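Local coordinates for protein citrate synthase (Pyrobaculum aerophilum, PDB 2IBP) that forms a homodimer and probably catalyses the condensation of oxaloacetate with acetyl-CoA, with hydrolysis to citrate and CoA, in the tricarboxylic acid cycle, at residues A115-E120 with S236-I241. Sequence-based numbering, arbitrary orientation.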
loop_
_atom_site.group_PDB
_atom_site.type_symbol
_atom_site.label_atom_id
_atom_site.label_comp_id
_atom_site.label_asym_id
_atom_site.label_seq_id
_atom_site.Cartn_x
_atom_site.Cartn_y
_atom_site.Cartn_z
ATOM N N ALA A 115 -5.388 4.380 -9.275
ATOM C CA ALA A 115 -5.734 3.513 -10.399
ATOM C C ALA A 115 -4.885 3.798 -11.644
ATOM O O ALA A 115 -4.432 2.881 -12.327
ATOM C CB ALA A 115 -7.226 3.639 -10.727
ATOM N N ALA A 116 -4.641 5.078 -11.916
ATOM C CA ALA A 116 -3.853 5.465 -13.081
ATOM C C ALA A 116 -2.397 5.003 -12.976
ATOM O O ALA A 116 -1.803 4.545 -13.953
ATOM C CB ALA A 116 -3.914 6.997 -13.281
ATOM N N VAL A 117 -1.825 5.075 -11.784
ATOM C CA VAL A 117 -0.450 4.625 -11.599
ATOM C C VAL A 117 -0.362 3.110 -11.819
ATOM O O VAL A 117 0.517 2.616 -12.529
ATOM C CB VAL A 117 0.066 5.013 -10.231
ATOM C CG1 VAL A 117 1.347 4.266 -9.919
ATOM C CG2 VAL A 117 0.253 6.522 -10.167
ATOM N N ALA A 118 -1.326 2.372 -11.286
ATOM C CA ALA A 118 -1.357 0.923 -11.504
ATOM C C ALA A 118 -1.527 0.629 -13.000
ATOM O O ALA A 118 -0.860 -0.246 -13.561
ATOM C CB ALA A 118 -2.511 0.278 -10.728
ATOM N N ALA A 119 -2.445 1.342 -13.643
ATOM C CA ALA A 119 -2.706 1.148 -15.067
ATOM C C ALA A 119 -1.480 1.417 -15.912
ATOM O O ALA A 119 -1.183 0.648 -16.822
ATOM C CB ALA A 119 -3.852 2.021 -15.542
ATOM N N GLU A 120 -0.771 2.501 -15.620
ATOM C CA GLU A 120 0.431 2.833 -16.383
ATOM C C GLU A 120 1.501 1.760 -16.199
ATOM O O GLU A 120 2.176 1.362 -17.155
ATOM C CB GLU A 120 0.955 4.211 -15.994
ATOM C CG GLU A 120 2.133 4.713 -16.815
ATOM C CD GLU A 120 1.794 5.164 -18.237
ATOM O OE1 GLU A 120 0.601 5.329 -18.596
ATOM O OE2 GLU A 120 2.768 5.411 -18.996
ATOM N N SER A 236 4.151 0.019 -5.901
ATOM C CA SER A 236 4.642 0.616 -4.659
ATOM C C SER A 236 4.189 2.086 -4.546
ATOM O O SER A 236 3.768 2.553 -3.482
ATOM C CB SER A 236 6.149 0.499 -4.588
ATOM O OG SER A 236 6.533 -0.877 -4.551
ATOM N N VAL A 237 4.256 2.802 -5.660
ATOM C CA VAL A 237 3.811 4.187 -5.679
ATOM C C VAL A 237 2.291 4.274 -5.502
ATOM O O VAL A 237 1.806 5.122 -4.743
ATOM C CB VAL A 237 4.307 4.942 -6.926
ATOM C CG1 VAL A 237 3.605 6.302 -7.051
ATOM C CG2 VAL A 237 5.804 5.120 -6.836
ATOM N N ALA A 238 1.550 3.363 -6.127
ATOM C CA ALA A 238 0.094 3.348 -5.973
ATOM C C ALA A 238 -0.254 3.170 -4.485
ATOM O O ALA A 238 -1.135 3.858 -3.966
ATOM C CB ALA A 238 -0.532 2.246 -6.820
ATOM N N ALA A 239 0.478 2.291 -3.791
ATOM C CA ALA A 239 0.279 2.073 -2.358
ATOM C C ALA A 239 0.631 3.318 -1.543
ATOM O O ALA A 239 -0.064 3.657 -0.613
ATOM C CB ALA A 239 1.086 0.866 -1.862
ATOM N N ALA A 240 1.731 3.985 -1.890
ATOM C CA ALA A 240 2.111 5.231 -1.225
ATOM C C ALA A 240 0.983 6.266 -1.342
ATOM O O ALA A 240 0.629 6.931 -0.366
ATOM C CB ALA A 240 3.378 5.776 -1.841
ATOM N N ILE A 241 0.410 6.371 -2.539
ATOM C CA ILE A 241 -0.728 7.270 -2.805
ATOM C C ILE A 241 -1.930 6.886 -1.958
ATOM O O ILE A 241 -2.614 7.745 -1.417
ATOM C CB ILE A 241 -1.060 7.273 -4.297
ATOM C CG1 ILE A 241 0.099 7.912 -5.070
ATOM C CG2 ILE A 241 -2.376 8.004 -4.584
ATOM C CD1 ILE A 241 0.025 7.709 -6.581
#
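Val-237 is the first residue of 236-241 to touch 115-120, and it does so with one methyl: its CG1 lies 4.2 Å from CG1 of Val-117, a loose van der Waals contact. The flank of Val-237 is also packed by Met-158 of helix 141-169 and by Trp-375 and Val-376 of helix 363-382. One residue on, Ala-238 turns its methyl toward the other helix, with CB 4.1 Å from Val-117 CG1. That same CG1 also sits 3.9 Å from the backbone N of Ala-238, so the branch rests against the main chain as well as the side chain. Such closeness follows from having a bare methyl here: the CA atoms of Val-117 and Ala-238 are 5.8 Å apart, the nearest such pair between the segments. Citrate synthase is a mainly helical fold, and here two of its helices run antiparallel in a buried contact, their segment axes 8.5 Å apart at an angle of 178°. Both helices take part in the dimer interface: Ala-238 packs on Glu-114 of the second subunit, and Ala-239 meets Ala-239 of that subunit, while Ala-115 of the first helix packs on its Ala-118. One helical turn after Val-237, Ile-241 reaches back toward Val-117 along an extended arm (chi2 168°) and sets its terminal CD1 3.8 Å from CG2 of the valine. The two methyls of Val-117 meet different partners: with CG1 anti to the backbone N (chi1 166°), that branch faces Val-237 and Ala-238, leaving CG2 for the isoleucine. Leu-154 and Ile-161 of helix 141-169 also pack against Val-117.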